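Local coordinates for putative outer membrane protein (LpxR) (Salmonella typhimurium, PDB 3FID) that probably removes acyl chains from the lipid A part of lipopolysaccharide in the outer membrane, and binds zinc, at residues Val223-Val228 / Thr251-Arg256; Asn273-Glu278 / Tyr285-Gly290. All blocks are in the same frame, centred on the assembly; numbering follows the deposited sequence.

Interaction 1 of 2, residues Val223-Val228 / Thr251-Arg256. With CXE (pentaethylene glycol monodecyl ether), chain L; CXE (pentaethylene glycol monodecyl ether), chain M.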
loop_
_atom_site.group_PDB
_atom_site.type_symbol
_atom_site.label_atom_id
_atom_site.label_comp_id
_atom_site.label_asym_id
_atom_site.label_seq_id
_atom_site.Cartn_x
_atom_site.Cartn_y
_atom_site.Cartn_z
ATOM N N VAL A 223 -5.968 11.719 1.799
ATOM C CA VAL A 223 -4.638 12.090 1.291
ATOM C C VAL A 223 -3.717 12.171 2.491
ATOM O O VAL A 223 -4.128 12.614 3.588
ATOM C CB VAL A 223 -4.628 13.418 0.482
ATOM C CG1 VAL A 223 -5.238 14.621 1.283
ATOM C CG2 VAL A 223 -3.227 13.739 -0.032
ATOM N N GLU A 224 -2.478 11.727 2.296
ATOM C CA GLU A 224 -1.460 11.839 3.309
ATOM C C GLU A 224 -0.201 12.413 2.683
ATOM O O GLU A 224 0.236 11.953 1.655
ATOM C CB GLU A 224 -1.143 10.467 3.927
ATOM C CG GLU A 224 -0.013 10.533 4.965
ATOM C CD GLU A 224 0.450 9.163 5.457
ATOM O OE1 GLU A 224 1.296 8.513 4.812
ATOM O OE2 GLU A 224 -0.042 8.733 6.514
ATOM N N ARG A 225 0.372 13.437 3.297
ATOM C CA ARG A 225 1.675 13.923 2.839
ATOM C C ARG A 225 2.791 13.292 3.654
ATOM O O ARG A 225 2.820 13.429 4.882
ATOM C CB ARG A 225 1.743 15.457 2.982
ATOM C CG ARG A 225 3.173 16.009 2.761
ATOM C CD ARG A 225 3.098 17.458 2.288
ATOM N NE ARG A 225 2.431 17.530 0.999
ATOM C CZ ARG A 225 2.189 18.651 0.338
ATOM N NH1 ARG A 225 2.570 19.816 0.855
ATOM N NH2 ARG A 225 1.568 18.614 -0.833
ATOM N N ARG A 226 3.762 12.661 3.009
ATOM C CA ARG A 226 4.892 12.215 3.823
ATOM C C ARG A 226 6.226 12.831 3.494
ATOM O O ARG A 226 6.503 13.178 2.339
ATOM C CB ARG A 226 4.979 10.696 3.884
ATOM C CG ARG A 226 4.985 10.041 2.555
ATOM C CD ARG A 226 4.697 8.549 2.796
ATOM N NE ARG A 226 5.080 7.732 1.663
ATOM C CZ ARG A 226 4.229 7.138 0.819
ATOM N NH1 ARG A 226 4.704 6.369 -0.163
ATOM N NH2 ARG A 226 2.925 7.278 0.957
ATOM N N GLU A 227 7.015 13.030 4.544
ATOM C CA GLU A 227 8.355 13.601 4.430
ATOM C C GLU A 227 9.315 12.434 4.539
ATOM O O GLU A 227 9.389 11.785 5.572
ATOM C CB GLU A 227 8.597 14.594 5.554
ATOM C CG GLU A 227 9.806 15.455 5.342
ATOM C CD GLU A 227 9.644 16.440 4.166
ATOM O OE1 GLU A 227 10.689 17.037 3.814
ATOM O OE2 GLU A 227 8.504 16.592 3.605
ATOM N N VAL A 228 10.020 12.167 3.448
ATOM C CA VAL A 228 10.705 10.893 3.266
ATOM C C VAL A 228 12.196 11.079 3.595
ATOM O O VAL A 228 12.872 11.957 3.023
ATOM C CB VAL A 228 10.513 10.371 1.813
ATOM C CG1 VAL A 228 11.273 9.040 1.600
ATOM C CG2 VAL A 228 9.017 10.183 1.496
ATOM N N THR A 251 9.255 15.080 -0.385
ATOM C CA THR A 251 7.831 15.234 -0.093
ATOM C C THR A 251 7.009 14.440 -1.093
ATOM O O THR A 251 7.112 14.636 -2.320
ATOM C CB THR A 251 7.409 16.728 -0.079
ATOM O OG1 THR A 251 8.284 17.436 0.807
ATOM C CG2 THR A 251 6.022 16.860 0.424
ATOM N N VAL A 252 6.207 13.514 -0.552
ATOM C CA VAL A 252 5.439 12.576 -1.367
ATOM C C VAL A 252 3.994 12.526 -0.814
ATOM O O VAL A 252 3.776 12.311 0.381
ATOM C CB VAL A 252 6.109 11.143 -1.376
ATOM C CG1 VAL A 252 5.185 10.105 -2.038
ATOM C CG2 VAL A 252 7.452 11.160 -2.103
ATOM N N ASP A 253 3.023 12.735 -1.690
ATOM C CA ASP A 253 1.607 12.678 -1.323
ATOM C C ASP A 253 1.005 11.398 -1.838
ATOM O O ASP A 253 1.329 10.956 -2.950
ATOM C CB ASP A 253 0.840 13.843 -1.950
ATOM C CG ASP A 253 1.261 15.183 -1.398
ATOM O OD1 ASP A 253 1.855 15.216 -0.307
ATOM O OD2 ASP A 253 0.990 16.200 -2.072
ATOM N N GLU A 254 0.120 10.807 -1.036
ATOM C CA GLU A 254 -0.625 9.606 -1.435
ATOM C C GLU A 254 -2.137 9.828 -1.309
ATOM O O GLU A 254 -2.637 10.200 -0.227
ATOM C CB GLU A 254 -0.213 8.392 -0.598
ATOM C CG GLU A 254 -0.982 7.082 -0.995
ATOM C CD GLU A 254 -0.471 5.867 -0.271
ATOM O OE1 GLU A 254 0.752 5.693 -0.228
ATOM O OE2 GLU A 254 -1.292 5.058 0.218
ATOM N N TYR A 255 -2.850 9.605 -2.406
ATOM C CA TYR A 255 -4.306 9.758 -2.457
ATOM C C TYR A 255 -4.950 8.387 -2.536
ATOM O O TYR A 255 -4.452 7.509 -3.242
ATOM C CB TYR A 255 -4.694 10.538 -3.716
ATOM C CG TYR A 255 -4.232 11.961 -3.679
ATOM C CD1 TYR A 255 -5.106 12.968 -3.270
ATOM C CD2 TYR A 255 -2.920 12.321 -4.058
ATOM C CE1 TYR A 255 -4.715 14.290 -3.239
ATOM C CE2 TYR A 255 -2.513 13.657 -4.028
ATOM C CZ TYR A 255 -3.418 14.629 -3.602
ATOM O OH TYR A 255 -3.067 15.967 -3.527
ATOM N N ARG A 256 -6.063 8.192 -1.826
ATOM C CA ARG A 256 -6.759 6.901 -1.836
ATOM C C ARG A 256 -8.253 7.200 -1.848
ATOM O O ARG A 256 -8.733 7.978 -1.019
ATOM C CB ARG A 256 -6.450 6.044 -0.587
ATOM C CG ARG A 256 -4.976 5.768 -0.318
ATOM C CD ARG A 256 -4.780 4.601 0.688
ATOM N NE ARG A 256 -3.567 3.902 0.247
ATOM C CZ ARG A 256 -3.468 2.676 -0.286
ATOM N NH1 ARG A 256 -2.271 2.264 -0.645
ATOM N NH2 ARG A 256 -4.513 1.842 -0.433
HETATM C C1 CXE L . -9.048 16.972 3.817
HETATM C C2 CXE L . -9.989 15.787 3.670
HETATM C C3 CXE L . -9.344 14.699 2.825
HETATM C C4 CXE L . -10.023 14.501 1.479
HETATM C C5 CXE L . -8.973 14.465 0.367
HETATM C C6 CXE L . -9.178 13.284 -0.582
HETATM C C7 CXE L . -8.695 13.634 -1.972
HETATM C C8 CXE L . -8.872 12.484 -2.933
HETATM C C9 CXE L . -9.240 13.007 -4.308
HETATM C C10 CXE L . -8.195 12.676 -5.373
HETATM O O11 CXE L . -8.211 13.711 -6.353
HETATM C C12 CXE L . -7.231 13.585 -7.387
HETATM C C13 CXE L . -5.846 14.048 -6.946
HETATM O O14 CXE L . -5.788 15.476 -6.890
HETATM C C15 CXE L . -4.455 15.971 -6.724
HETATM C C1 CXE M . -3.842 10.659 25.774
HETATM C C2 CXE M . -2.887 11.332 24.810
HETATM C C3 CXE M . -3.633 12.005 23.657
HETATM C C4 CXE M . -2.898 11.855 22.324
HETATM C C5 CXE M . -3.316 12.924 21.316
HETATM C C6 CXE M . -2.931 12.495 19.902
HETATM C C7 CXE M . -3.605 13.315 18.799
HETATM C C8 CXE M . -2.872 13.111 17.471
HETATM C C9 CXE M . -3.698 13.469 16.234
HETATM C C10 CXE M . -2.867 14.273 15.238
HETATM O O11 CXE M . -3.604 14.487 14.036
HETATM C C12 CXE M . -3.359 15.772 13.439
HETATM C C13 CXE M . -2.785 15.647 12.017
HETATM O O14 CXE M . -3.343 16.630 11.136
HETATM C C15 CXE M . -2.958 16.458 9.768
HETATM C C16 CXE M . -4.063 16.908 8.805
HETATM O O17 CXE M . -3.467 17.493 7.637
HETATM C C18 CXE M . -4.047 17.106 6.383
HETATM C C19 CXE M . -3.266 17.732 5.221
HETATM O O20 CXE M . -2.725 16.725 4.352
HETATM C C21 CXE M . -1.844 17.225 3.338
HETATM C C22 CXE M . -2.483 16.928 1.987
HETATM O O23 CXE M . -1.636 17.274 0.896
HETATM C C24 CXE M . -2.389 17.616 -0.266
HETATM C C25 CXE M . -1.940 18.978 -0.749
HETATM O O26 CXE M . -2.803 19.419 -1.783
#
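The Tyr255 ring lies between Val223 and a detergent molecule. Val223 CG2 sits over one face in a CH-pi contact, 3.7 Å from the ring centroid of Tyr255. C13 of the detergent in chain L lies over the opposite face, and C7 of the same molecule meets the ring edge. The two strands are antiparallel neighbours in the wall of an outer-membrane beta-barrel. Val223, Arg225 and Tyr255 point to the outward, detergent-lined face; Glu224, Arg226 and Glu254 point to the other.

On the outward face Arg225 grips Asp253 side-on. Arg225 NE bonds Asp253 OD1 at 2.7 Å, and NH2 bonds OD2. Both oxygens use their syn lone pairs, and the guanidinium and carboxylate planes are only 1° apart. The Arg225 chain turns at chi3 (-63°), which brings NE and NH2 alongside the acid. O23 of the detergent in chain M lies over one face of this guanidinium. Further along, Thr251 OG1 donates to Glu227 OE2 at 2.9 Å.

On the other face Val252 CG1 lies over one face of the Arg226 guanidinium, and Glu254 comes to its edge. Arg226 NH2 reaches Glu254 OE1 at 2.9 Å from above the carboxylate plane, the two flat groups being 84° apart. Tyr178 adds a cation-pi contact to Arg226. Gly200 N bonds Glu254 OE2. The backbones are joined by paired bonds at Glu224 with Glu254 and at Arg226 with Val252. Two arginines share one buried carboxylate, which would probably keep Glu254 ionised despite the acid of Glu224 nearby. The second is Arg256, whose NE meets Glu254 OE2 nearly in line with its C-O bond, 2.6 Å away.

Interaction 2 of 2, residues Asn273-Glu278 / Tyr285-Gly290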
loop_
_atom_site.group_PDB
_atom_site.type_symbol
_atom_site.label_atom_id
_atom_site.label_comp_id
_atom_site.label_asym_id
_atom_site.label_seq_id
_atom_site.Cartn_x
_atom_site.Cartn_y
_atom_site.Cartn_z
ATOM N N ASN A 273 -5.709 4.485 -6.173
ATOM C CA ASN A 273 -4.622 5.138 -5.469
ATOM C C ASN A 273 -3.708 5.927 -6.373
ATOM O O ASN A 273 -3.538 5.555 -7.509
ATOM C CB ASN A 273 -3.820 4.094 -4.689
ATOM C CG ASN A 273 -4.718 3.181 -3.877
ATOM O OD1 ASN A 273 -5.603 3.650 -3.164
ATOM N ND2 ASN A 273 -4.500 1.866 -3.998
ATOM N N LYS A 274 -3.157 7.031 -5.858
ATOM C CA LYS A 274 -2.114 7.760 -6.582
ATOM C C LYS A 274 -0.996 8.156 -5.631
ATOM O O LYS A 274 -1.242 8.679 -4.541
ATOM C CB LYS A 274 -2.655 9.018 -7.275
ATOM C CG LYS A 274 -1.595 9.689 -8.206
ATOM C CD LYS A 274 -2.075 10.988 -8.802
ATOM C CE LYS A 274 -1.665 12.169 -7.897
ATOM N NZ LYS A 274 -1.721 13.447 -8.669
ATOM N N VAL A 275 0.243 7.943 -6.066
ATOM C CA VAL A 275 1.380 8.404 -5.301
ATOM C C VAL A 275 2.099 9.469 -6.157
ATOM O O VAL A 275 2.362 9.220 -7.347
ATOM C CB VAL A 275 2.309 7.212 -4.941
ATOM C CG1 VAL A 275 3.610 7.693 -4.280
ATOM C CG2 VAL A 275 1.554 6.187 -3.985
ATOM N N THR A 276 2.362 10.642 -5.592
ATOM C CA THR A 276 3.072 11.679 -6.357
ATOM C C THR A 276 4.549 11.321 -6.575
ATOM O O THR A 276 5.109 10.498 -5.858
ATOM C CB THR A 276 2.902 13.117 -5.794
ATOM O OG1 THR A 276 3.577 13.247 -4.538
ATOM C CG2 THR A 276 1.398 13.447 -5.646
ATOM N N SER A 277 5.156 11.904 -7.598
ATOM C CA SER A 277 6.527 11.590 -7.966
ATOM C C SER A 277 7.457 11.327 -6.769
ATOM O O SER A 277 7.700 12.210 -5.941
ATOM C CB SER A 277 7.125 12.721 -8.819
ATOM O OG SER A 277 8.397 12.318 -9.312
ATOM N N GLU A 278 8.036 10.140 -6.719
ATOM C CA GLU A 278 8.993 9.815 -5.623
ATOM C C GLU A 278 10.464 10.178 -5.876
ATOM O O GLU A 278 11.317 10.007 -4.997
ATOM C CB GLU A 278 8.868 8.328 -5.285
ATOM C CG GLU A 278 7.470 8.018 -4.726
ATOM C CD GLU A 278 7.391 6.604 -4.180
ATOM O OE1 GLU A 278 7.371 5.676 -4.983
ATOM O OE2 GLU A 278 7.363 6.438 -2.943
ATOM N N TYR A 285 2.193 8.334 -10.104
ATOM C CA TYR A 285 1.716 7.090 -10.653
ATOM C C TYR A 285 0.466 6.604 -9.935
ATOM O O TYR A 285 0.287 6.860 -8.746
ATOM C CB TYR A 285 2.817 6.016 -10.633
ATOM C CG TYR A 285 3.315 5.621 -9.259
ATOM C CD1 TYR A 285 4.406 6.283 -8.685
ATOM C CD2 TYR A 285 2.753 4.541 -8.560
ATOM C CE1 TYR A 285 4.918 5.905 -7.439
ATOM C CE2 TYR A 285 3.259 4.140 -7.281
ATOM C CZ TYR A 285 4.343 4.833 -6.734
ATOM O OH TYR A 285 4.895 4.501 -5.503
ATOM N N SER A 286 -0.396 5.936 -10.679
ATOM C CA SER A 286 -1.679 5.428 -10.136
ATOM C C SER A 286 -1.761 3.896 -10.214
ATOM O O SER A 286 -1.194 3.242 -11.115
ATOM C CB SER A 286 -2.873 6.045 -10.879
ATOM O OG SER A 286 -2.809 5.740 -12.269
ATOM N N TYR A 287 -2.502 3.325 -9.275
ATOM C CA TYR A 287 -2.693 1.887 -9.240
ATOM C C TYR A 287 -3.943 1.597 -8.422
ATOM O O TYR A 287 -4.513 2.504 -7.772
ATOM C CB TYR A 287 -1.469 1.191 -8.615
ATOM C CG TYR A 287 -1.184 1.556 -7.157
ATOM C CD1 TYR A 287 -0.461 2.691 -6.819
ATOM C CD2 TYR A 287 -1.639 0.739 -6.131
ATOM C CE1 TYR A 287 -0.202 3.002 -5.463
ATOM C CE2 TYR A 287 -1.408 1.041 -4.784
ATOM C CZ TYR A 287 -0.694 2.150 -4.465
ATOM O OH TYR A 287 -0.497 2.367 -3.128
ATOM N N ILE A 288 -4.363 0.342 -8.439
ATOM C CA ILE A 288 -5.476 -0.073 -7.592
ATOM C C ILE A 288 -5.061 -1.197 -6.678
ATOM O O ILE A 288 -4.061 -1.869 -6.913
ATOM C CB ILE A 288 -6.693 -0.553 -8.396
ATOM C CG1 ILE A 288 -6.345 -1.810 -9.223
ATOM C CG2 ILE A 288 -7.242 0.584 -9.277
ATOM C CD1 ILE A 288 -7.549 -2.593 -9.703
ATOM N N ASN A 289 -5.830 -1.383 -5.619
ATOM C CA ASN A 289 -5.824 -2.667 -4.937
ATOM C C ASN A 289 -7.268 -3.171 -4.822
ATOM O O ASN A 289 -8.205 -2.367 -4.689
ATOM C CB ASN A 289 -5.018 -2.649 -3.610
ATOM C CG ASN A 289 -5.542 -1.655 -2.575
ATOM O OD1 ASN A 289 -5.180 -0.469 -2.584
ATOM N ND2 ASN A 289 -6.362 -2.144 -1.644
ATOM N N GLY A 290 -7.433 -4.492 -4.947
ATOM C CA GLY A 290 -8.729 -5.142 -4.762
ATOM C C GLY A 290 -8.554 -6.199 -3.692
ATOM O O GLY A 290 -7.550 -6.945 -3.692
#
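Val275 and Tyr285 lie side by side at the tightly packed end of this contact. Val275 CB sits over one face of the Tyr285 ring, 3.6 Å from CZ of Tyr285. Val275 CG2 then reaches the edge of the next ring, 3.9 Å from Tyr287 CE1. Asn273 CB covers a face of that same Tyr287 ring, 3.8 Å from its centroid. Both tyrosines have CG between the backbone N and the carbonyl carbon (chi1 63°), which lays their rings against the facing strand.

Polar bonds close the two ends of this row. Tyr285 OH donates to Glu278 OE1 at 2.8 Å, from well above the carboxylate plane. Arg77 forms a salt bridge to the same oxygen. Asn273 ND2 donates to Asn289 OD1 at 2.8 Å, with the two amides nearly coplanar, and Ser271 bonds Asn273 OD1.

Between the two segments the other face is looser: the Lys274 and Ser286 side chains do not touch, and helix 16-23 packs there instead, with Tyr23 against both. Lys274 leads away to a salt bridge with Asp284. Beyond Val275, Thr276 and Ser277, both partly exposed, make no contact with 285-290. Paired backbone bonds at Asn273 with Tyr287 and at Val275 with Tyr285 complete an antiparallel beta-hairpin of the barrel wall, which places Tyr287 beside Asp10 of a zinc site, their side chains about 4 Å apart at the nearest atoms.

In the fold
Following the chain from the N terminus, strand 2-9 is met first; much later strand 215-228 ends in 223-228. Interaction 1 closes the 22-residue connection, which holds helix 232-235, when the chain returns at 251-256. Strand 251-263 then turns back into strand 266-275. Interaction 2 closes the shorter six-residue loop between 273-278 and 285-290. The two contacts follow in series and neither nests nor crosses. They meet through the middle pair of strands: Tyr255 N to Lys274 O and Asp253 O to Thr276 N are probable hydrogen bonds. Four adjacent strands of the barrel wall are thus joined. The last, 285-295, pairs back with strand 2-9.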